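Local coordinates for uncharacterized protein (Parabacteroides merdae ATCC 43184, PDB 4OPW), which is of unknown function but probably acts as a cell-surface adhesin related to the head domains of auto-transporter adhesins, at residues D207-Y221 / T225-E239. Residues are numbered along the deposited sequence; the frame is centred on the assembly and turned at random. Where two conformers were deposited one is given.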
ATOM      1  N   ASP A 207      -4.750  13.199 -22.004  1.00 27.86           N
ATOM      2  CA  ASP A 207      -4.977  14.553 -22.508  1.00 29.36           C
ATOM      3  C   ASP A 207      -3.719  15.403 -22.341  1.00 33.45           C
ATOM      4  O   ASP A 207      -3.228  15.954 -23.338  1.00 33.60           O
ATOM      5  CB  ASP A 207      -6.184  15.227 -21.829  1.00 30.62           C
ATOM      6  CG  ASP A 207      -6.459  16.621 -22.361  1.00 46.17           C
ATOM      7  OD1 ASP A 207      -6.689  16.756 -23.582  1.00 47.56           O
ATOM      8  OD2 ASP A 207      -6.374  17.582 -21.572  1.00 54.17           O
ATOM      9  N   ASN A 208      -3.202  15.517 -21.093  1.00 27.43           N
ATOM     10  CA  ASN A 208      -2.009  16.315 -20.852  0.50 26.67           C
ATOM     11  C   ASN A 208      -1.092  15.675 -19.841  1.00 29.17           C
ATOM     12  O   ASN A 208      -1.553  15.086 -18.857  1.00 27.87           O
ATOM     13  CB  ASN A 208      -2.359  17.723 -20.389  0.50 26.08           C
ATOM     14  CG  ASN A 208      -1.243  18.705 -20.623  0.50 40.59           C
ATOM     15  OD1 ASN A 208      -0.977  19.130 -21.755  0.50 38.14           O
ATOM     16  ND2 ASN A 208      -0.560  19.081 -19.560  0.50 28.91           N
ATOM     17  N   LEU A 209       0.205  15.831 -20.087  1.00 24.35           N
ATOM     18  CA  LEU A 209       1.256  15.338 -19.219  1.00 22.46           C
ATOM     19  C   LEU A 209       2.273  16.432 -18.950  1.00 26.04           C
ATOM     20  O   LEU A 209       2.821  17.010 -19.884  1.00 26.81           O
ATOM     21  CB  LEU A 209       1.970  14.117 -19.849  1.00 21.81           C
ATOM     22  CG  LEU A 209       3.306  13.687 -19.189  1.00 23.67           C
ATOM     23  CD1 LEU A 209       3.093  13.174 -17.756  1.00 23.55           C
ATOM     24  CD2 LEU A 209       4.077  12.676 -20.057  1.00 24.44           C
ATOM     25  N   LYS A 210       2.530  16.688 -17.658  1.00 22.06           N
ATOM     26  CA  LYS A 210       3.576  17.605 -17.217  0.50 21.73           C
ATOM     27  C   LYS A 210       4.673  16.725 -16.623  1.00 24.69           C
ATOM     28  O   LYS A 210       4.430  16.037 -15.624  1.00 22.73           O
ATOM     29  CB  LYS A 210       3.032  18.644 -16.230  0.50 23.68           C
ATOM     30  CG  LYS A 210       2.076  19.641 -16.878  0.50 25.87           C
ATOM     31  CD  LYS A 210       1.620  20.631 -15.871  0.50 39.68           C
ATOM     32  CE  LYS A 210       0.559  21.548 -16.386  0.50 46.27           C
ATOM     33  NZ  LYS A 210       0.391  22.651 -15.433  0.50 55.00           N
ATOM     34  N   ALA A 211       5.841  16.675 -17.282  1.00 22.02           N
ATOM     35  CA  ALA A 211       6.940  15.806 -16.851  1.00 21.41           C
ATOM     36  C   ALA A 211       8.172  16.579 -16.421  1.00 24.15           C
ATOM     37  O   ALA A 211       8.617  17.504 -17.120  1.00 22.14           O
ATOM     38  CB  ALA A 211       7.301  14.841 -17.976  1.00 22.54           C
ATOM     39  N   THR A 212       8.732  16.185 -15.261  1.00 22.49           N
ATOM     40  CA  THR A 212       9.947  16.801 -14.726  1.00 23.32           C
ATOM     41  C   THR A 212      10.924  15.711 -14.311  1.00 26.39           C
ATOM     42  O   THR A 212      10.570  14.844 -13.515  1.00 25.69           O
ATOM     43  CB  THR A 212       9.649  17.750 -13.550  1.00 31.80           C
ATOM     44  OG1 THR A 212       8.527  18.588 -13.864  1.00 31.83           O
ATOM     45  CG2 THR A 212      10.868  18.610 -13.171  1.00 32.18           C
ATOM     46  N   ILE A 213      12.152  15.766 -14.844  1.00 22.36           N
ATOM     47  CA  ILE A 213      13.205  14.812 -14.481  1.00 21.88           C
ATOM     48  C   ILE A 213      14.456  15.566 -14.094  1.00 23.26           C
ATOM     49  O   ILE A 213      14.862  16.460 -14.824  1.00 21.59           O
ATOM     50  CB  ILE A 213      13.531  13.798 -15.633  1.00 25.28           C
ATOM     51  CG1 ILE A 213      12.304  12.895 -15.973  1.00 24.64           C
ATOM     52  CG2 ILE A 213      14.801  12.962 -15.286  1.00 25.13           C
ATOM     53  CD1 ILE A 213      12.451  12.015 -17.189  1.00 29.07           C
ATOM     54  N   VAL A 214      15.085  15.170 -12.960  1.00 20.28           N
ATOM     55  CA  VAL A 214      16.403  15.655 -12.537  1.00 20.75           C
ATOM     56  C   VAL A 214      17.186  14.387 -12.216  1.00 24.13           C
ATOM     57  O   VAL A 214      16.917  13.754 -11.186  1.00 24.12           O
ATOM     58  CB  VAL A 214      16.416  16.692 -11.375  1.00 24.81           C
ATOM     59  CG1 VAL A 214      17.854  17.124 -11.054  1.00 24.91           C
ATOM     60  CG2 VAL A 214      15.546  17.901 -11.694  1.00 24.73           C
ATOM     61  N   GLY A 215      18.050  13.958 -13.141  1.00 19.93           N
ATOM     62  CA  GLY A 215      18.820  12.726 -12.986  1.00 19.95           C
ATOM     63  C   GLY A 215      18.676  11.762 -14.146  1.00 23.85           C
ATOM     64  O   GLY A 215      18.344  12.182 -15.256  1.00 23.40           O
ATOM     65  N   LYS A 216      18.869  10.458 -13.882  1.00 22.58           N
ATOM     66  CA  LYS A 216      18.855   9.361 -14.874  1.00 23.19           C
ATOM     67  C   LYS A 216      17.490   8.659 -15.031  1.00 26.99           C
ATOM     68  O   LYS A 216      17.344   7.785 -15.894  1.00 26.58           O
ATOM     69  CB  LYS A 216      19.898   8.296 -14.480  1.00 26.44           C
ATOM     70  CG  LYS A 216      21.332   8.716 -14.754  1.00 39.49           C
ATOM     71  CD  LYS A 216      22.315   7.782 -14.058  1.00 52.54           C
ATOM     72  CE  LYS A 216      23.430   8.516 -13.337  1.00 68.20           C
ATOM     73  NZ  LYS A 216      24.365   9.201 -14.275  1.00 73.71           N
ATOM     74  N   GLY A 217      16.521   9.018 -14.201  1.00 24.07           N
ATOM     75  CA  GLY A 217      15.184   8.430 -14.245  1.00 23.47           C
ATOM     76  C   GLY A 217      14.477   8.609 -15.572  1.00 25.50           C
ATOM     77  O   GLY A 217      14.686   9.615 -16.263  1.00 25.92           O
ATOM     78  N   ASN A 218      13.652   7.628 -15.951  1.00 20.29           N
ATOM     79  CA  ASN A 218      12.945   7.667 -17.231  1.00 21.60           C
ATOM     80  C   ASN A 218      11.441   7.632 -17.067  1.00 25.16           C
ATOM     81  O   ASN A 218      10.921   6.886 -16.231  1.00 24.60           O
ATOM     82  CB  ASN A 218      13.368   6.501 -18.118  1.00 23.28           C
ATOM     83  CG  ASN A 218      14.796   6.603 -18.555  1.00 34.36           C
ATOM     84  OD1 ASN A 218      15.174   7.535 -19.266  1.00 27.45           O
ATOM     85  ND2 ASN A 218      15.628   5.702 -18.061  1.00 30.41           N
ATOM     86  N   ILE A 219      10.758   8.422 -17.894  1.00 21.39           N
ATOM     87  CA  ILE A 219       9.308   8.455 -17.954  1.00 21.37           C
ATOM     88  C   ILE A 219       8.904   7.872 -19.308  1.00 25.86           C
ATOM     89  O   ILE A 219       9.369   8.343 -20.352  1.00 24.65           O
ATOM     90  CB  ILE A 219       8.734   9.871 -17.735  1.00 24.03           C
ATOM     91  CG1 ILE A 219       9.058  10.386 -16.314  1.00 24.03           C
ATOM     92  CG2 ILE A 219       7.208   9.897 -18.042  1.00 24.27           C
ATOM     93  CD1 ILE A 219       8.737  11.892 -16.092  1.00 27.14           C
ATOM     94  N   ARG A 220       8.077   6.824 -19.287  1.00 24.33           N
ATOM     95  CA  ARG A 220       7.585   6.220 -20.528  1.00 24.66           C
ATOM     96  C   ARG A 220       6.076   6.327 -20.502  1.00 27.35           C
ATOM     97  O   ARG A 220       5.462   5.976 -19.499  1.00 25.55           O
ATOM     98  CB  ARG A 220       8.094   4.769 -20.694  1.00 26.67           C
ATOM     99  CG  ARG A 220       9.616   4.652 -20.899  1.00 30.73           C
ATOM    100  CD  ARG A 220      10.099   5.309 -22.187  1.00 31.05           C
ATOM    101  NE  ARG A 220      11.556   5.248 -22.329  1.00 33.92           N
ATOM    102  CZ  ARG A 220      12.404   6.201 -21.947  1.00 43.72           C
ATOM    103  NH1 ARG A 220      11.957   7.299 -21.355  1.00 26.28           N
ATOM    104  NH2 ARG A 220      13.706   6.057 -22.144  1.00 36.30           N
ATOM    105  N   TYR A 221       5.475   6.899 -21.551  1.00 24.00           N
ATOM    106  CA  TYR A 221       4.037   7.093 -21.529  1.00 23.64           C
ATOM    107  C   TYR A 221       3.336   6.532 -22.752  1.00 26.84           C
ATOM    108  O   TYR A 221       3.914   6.444 -23.839  1.00 26.13           O
ATOM    109  CB  TYR A 221       3.702   8.601 -21.388  1.00 24.47           C
ATOM    110  CG  TYR A 221       4.084   9.445 -22.590  1.00 23.77           C
ATOM    111  CD1 TYR A 221       5.338  10.049 -22.675  1.00 24.58           C
ATOM    112  CD2 TYR A 221       3.187   9.652 -23.633  1.00 24.15           C
ATOM    113  CE1 TYR A 221       5.688  10.835 -23.769  1.00 25.41           C
ATOM    114  CE2 TYR A 221       3.532  10.425 -24.735  1.00 25.70           C
ATOM    115  CZ  TYR A 221       4.780  11.023 -24.794  1.00 31.66           C
ATOM    116  OH  TYR A 221       5.112  11.787 -25.885  1.00 33.28           O
ATOM    117  N   THR A 225      -1.238  12.099 -26.076  1.00 26.70           N
ATOM    118  CA  THR A 225      -1.300  13.152 -25.045  1.00 24.76           C
ATOM    119  C   THR A 225      -0.368  14.289 -25.384  1.00 28.33           C
ATOM    120  O   THR A 225       0.685  14.044 -25.985  1.00 27.81           O
ATOM    121  CB  THR A 225      -0.933  12.579 -23.634  1.00 29.76           C
ATOM    122  OG1 THR A 225      -1.002  13.612 -22.636  1.00 26.28           O
ATOM    123  CG2 THR A 225       0.433  11.936 -23.582  1.00 25.28           C
ATOM    124  N   ALA A 226      -0.736  15.519 -24.988  1.00 26.52           N
ATOM    125  CA  ALA A 226       0.142  16.680 -25.105  1.00 27.43           C
ATOM    126  C   ALA A 226       1.179  16.562 -23.993  1.00 29.88           C
ATOM    127  O   ALA A 226       0.866  16.024 -22.915  1.00 28.28           O
ATOM    128  CB  ALA A 226      -0.645  17.970 -24.978  1.00 29.45           C
ATOM    129  N   VAL A 227       2.426  16.971 -24.258  1.00 25.30           N
ATOM    130  CA  VAL A 227       3.480  16.826 -23.250  1.00 24.07           C
ATOM    131  C   VAL A 227       4.252  18.141 -23.085  1.00 29.17           C
ATOM    132  O   VAL A 227       4.705  18.715 -24.074  1.00 29.48           O
ATOM    133  CB  VAL A 227       4.460  15.650 -23.612  1.00 28.05           C
ATOM    134  CG1 VAL A 227       5.560  15.494 -22.567  1.00 27.22           C
ATOM    135  CG2 VAL A 227       3.723  14.320 -23.783  1.00 27.29           C
ATOM    136  N   GLN A 228       4.414  18.591 -21.829  1.00 25.48           N
ATOM    137  CA  GLN A 228       5.280  19.706 -21.448  1.00 25.42           C
ATOM    138  C   GLN A 228       6.327  19.100 -20.520  1.00 29.53           C
ATOM    139  O   GLN A 228       5.960  18.467 -19.523  1.00 29.30           O
ATOM    140  CB  GLN A 228       4.528  20.870 -20.787  1.00 26.69           C
ATOM    141  CG  GLN A 228       3.441  21.509 -21.657  1.00 35.10           C
ATOM    142  CD  GLN A 228       2.116  20.807 -21.461  1.00 49.68           C
ATOM    143  OE1 GLN A 228       1.659  20.583 -20.330  1.00 43.86           O
ATOM    144  NE2 GLN A 228       1.478  20.425 -22.560  1.00 40.69           N
ATOM    145  N   GLN A 229       7.610  19.197 -20.875  1.00 25.75           N
ATOM    146  CA  GLN A 229       8.647  18.559 -20.066  1.00 24.52           C
ATOM    147  C   GLN A 229       9.807  19.481 -19.769  1.00 29.24           C
ATOM    148  O   GLN A 229      10.067  20.433 -20.512  1.00 28.39           O
ATOM    149  CB  GLN A 229       9.178  17.287 -20.759  1.00 25.12           C
ATOM    150  CG  GLN A 229       9.843  17.531 -22.125  1.00 26.96           C
ATOM    151  CD  GLN A 229      10.283  16.256 -22.775  1.00 40.39           C
ATOM    152  OE1 GLN A 229      11.441  15.855 -22.668  1.00 34.90           O
ATOM    153  NE2 GLN A 229       9.369  15.585 -23.455  1.00 33.41           N
ATOM    154  N   LYS A 230      10.535  19.149 -18.693  1.00 25.98           N
ATOM    155  CA  LYS A 230      11.775  19.799 -18.305  1.00 25.87           C
ATOM    156  C   LYS A 230      12.669  18.720 -17.747  1.00 27.91           C
ATOM    157  O   LYS A 230      12.359  18.130 -16.706  1.00 26.75           O
ATOM    158  CB  LYS A 230      11.553  20.962 -17.315  1.00 28.92           C
ATOM    159  CG  LYS A 230      12.817  21.806 -17.059  1.00 43.65           C
ATOM    160  CD  LYS A 230      13.462  22.378 -18.344  1.00 46.97           C
ATOM    161  CE  LYS A 230      14.836  22.938 -18.081  1.00 52.70           C
ATOM    162  NZ  LYS A 230      15.701  22.874 -19.292  1.00 60.70           N
ATOM    163  N   VAL A 231      13.717  18.387 -18.500  1.00 23.66           N
ATOM    164  CA  VAL A 231      14.659  17.328 -18.145  1.00 23.35           C
ATOM    165  C   VAL A 231      16.059  17.887 -17.996  1.00 27.16           C
ATOM    166  O   VAL A 231      16.570  18.547 -18.914  1.00 25.94           O
ATOM    167  CB  VAL A 231      14.647  16.179 -19.201  1.00 27.51           C
ATOM    168  CG1 VAL A 231      15.756  15.163 -18.940  1.00 27.34           C
ATOM    169  CG2 VAL A 231      13.288  15.492 -19.266  1.00 26.89           C
ATOM    170  N   ILE A 232      16.677  17.594 -16.836  1.00 22.60           N
ATOM    171  CA  ILE A 232      18.068  17.887 -16.502  1.00 22.03           C
ATOM    172  C   ILE A 232      18.657  16.542 -16.107  1.00 25.65           C
ATOM    173  O   ILE A 232      18.232  15.935 -15.116  1.00 26.06           O
ATOM    174  CB  ILE A 232      18.264  19.009 -15.420  1.00 24.23           C
ATOM    175  CG1 ILE A 232      17.587  20.354 -15.805  1.00 24.51           C
ATOM    176  CG2 ILE A 232      19.753  19.188 -15.016  1.00 22.36           C
ATOM    177  CD1 ILE A 232      17.913  20.936 -17.283  1.00 35.18           C
ATOM    178  N   GLY A 233      19.574  16.041 -16.924  1.00 24.03           N
ATOM    179  CA  GLY A 233      20.185  14.740 -16.685  1.00 24.77           C
ATOM    180  C   GLY A 233      20.122  13.853 -17.907  1.00 30.42           C
ATOM    181  O   GLY A 233      19.687  14.293 -18.978  1.00 31.16           O
ATOM    182  N   LYS A 234      20.541  12.598 -17.747  1.00 27.81           N
ATOM    183  CA  LYS A 234      20.570  11.609 -18.839  1.00 28.29           C
ATOM    184  C   LYS A 234      19.207  10.932 -19.055  1.00 29.05           C
ATOM    185  O   LYS A 234      18.981  10.326 -20.107  1.00 27.33           O
ATOM    186  CB  LYS A 234      21.656  10.552 -18.573  1.00 31.14           C
ATOM    187  CG  LYS A 234      23.077  11.105 -18.673  1.00 47.49           C
ATOM    188  CD  LYS A 234      24.085  10.202 -17.960  1.00 56.90           C
ATOM    189  CE  LYS A 234      25.495  10.742 -18.062  1.00 66.63           C
ATOM    190  NZ  LYS A 234      26.420  10.071 -17.110  1.00 68.88           N
ATOM    191  N   GLY A 235      18.296  11.071 -18.090  1.00 24.78           N
ATOM    192  CA  GLY A 235      16.963  10.489 -18.190  1.00 23.17           C
ATOM    193  C   GLY A 235      16.134  11.120 -19.299  1.00 26.88           C
ATOM    194  O   GLY A 235      16.467  12.206 -19.762  1.00 27.59           O
ATOM    195  N   THR A 236      15.095  10.434 -19.796  1.00 22.09           N
ATOM    196  CA  THR A 236      14.271  10.983 -20.881  1.00 22.42           C
ATOM    197  C   THR A 236      12.796  10.716 -20.652  1.00 26.37           C
ATOM    198  O   THR A 236      12.413   9.839 -19.864  1.00 23.44           O
ATOM    199  CB  THR A 236      14.668  10.379 -22.262  1.00 31.43           C
ATOM    200  OG1 THR A 236      14.408   8.976 -22.244  1.00 30.65           O
ATOM    201  CG2 THR A 236      16.116  10.663 -22.668  1.00 31.82           C
ATOM    202  N   VAL A 237      11.980  11.456 -21.399  1.00 26.28           N
ATOM    203  CA  VAL A 237      10.527  11.365 -21.472  1.00 26.59           C
ATOM    204  C   VAL A 237      10.232  10.888 -22.892  1.00 30.50           C
ATOM    205  O   VAL A 237      10.586  11.589 -23.844  1.00 30.40           O
ATOM    206  CB  VAL A 237       9.838  12.716 -21.142  1.00 31.07           C
ATOM    207  CG1 VAL A 237       8.320  12.579 -21.173  1.00 30.78           C
ATOM    208  CG2 VAL A 237      10.296  13.266 -19.796  1.00 30.66           C
ATOM    209  N   GLU A 238       9.654   9.685 -23.048  1.00 26.48           N
ATOM    210  CA  GLU A 238       9.411   9.128 -24.384  1.00 27.43           C
ATOM    211  C   GLU A 238       8.104   8.369 -24.457  1.00 29.25           C
ATOM    212  O   GLU A 238       7.710   7.712 -23.492  1.00 27.46           O
ATOM    213  CB  GLU A 238      10.558   8.172 -24.801  1.00 29.53           C
ATOM    214  CG  GLU A 238      11.901   8.835 -25.064  1.00 40.42           C
ATOM    215  CD  GLU A 238      13.045   7.884 -25.347  1.00 57.77           C
ATOM    216  OE1 GLU A 238      12.810   6.844 -26.003  1.00 58.01           O
ATOM    217  OE2 GLU A 238      14.185   8.189 -24.927  1.00 45.75           O
ATOM    218  N   GLU A 239       7.438   8.446 -25.618  1.00 27.17           N
ATOM    219  CA  GLU A 239       6.217   7.700 -25.881  1.00 27.10           C
ATOM    220  C   GLU A 239       6.547   6.241 -26.223  1.00 34.32           C
ATOM    221  O   GLU A 239       7.519   5.986 -26.933  1.00 33.18           O
ATOM    222  CB  GLU A 239       5.461   8.345 -27.070  1.00 28.88           C
ATOM    223  CG  GLU A 239       4.060   7.788 -27.231  1.00 37.76           C
ATOM    224  CD  GLU A 239       3.203   8.330 -28.357  1.00 64.38           C
ATOM    225  OE1 GLU A 239       3.721   8.504 -29.484  1.00 53.16           O
ATOM    226  OE2 GLU A 239       1.981   8.472 -28.133  1.00 63.84           O
TER
HETATM  227  O   HOH W   1      17.563   7.626 -20.476  1.00 45.89           O
HETATM  228  O   HOH W   2       2.940  12.943 -27.233  1.00 30.30           O
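Asn208 and Gln228 join their terminal amides in a cyclic pair: Asn208 ND2 donates to Gln228 OE1 at 2.8 Å and Gln228 NE2 returns a bond to Asn208 OD1 at 2.9 Å. With the amide planes 15° apart and each acceptor met on an in-plane lone pair, the two amides stay nearly coplanar and their rotation is fixed. The bend at chi2 (89°) swings the Gln228 amide back along its own strand to meet Asn208, which lies across from Ala226.

Arg220 lays its guanidinium against the Glu238 carboxylate, planes 16° apart; NH2 to OE2 is 3.5 Å, with OE2 over the guanidinium face, so this salt bridge is stacked and electrostatic. In the guanidinium plane, NH1 instead bonds Thr236 O (3.0 Å) and Ile219 O, while Thr236 OG1 donates to Glu238 OE2 at 2.8 Å.

On the inner side, Tyr221 turns one ring face to Glu239, whose CB sits 4.0 Å from the ring centroid in a CH-pi contact, and Val227 CG2 touches CZ. Val237 CG2 packs on Ile213 CD1 (3.6 Å) and Ala211.

Strands 208-214 and 226-232 run parallel, axes 4.8 Å apart, and 218-221 pairs likewise with 237-239: successive coils of a right-handed parallel beta-helix, here its C-terminal end.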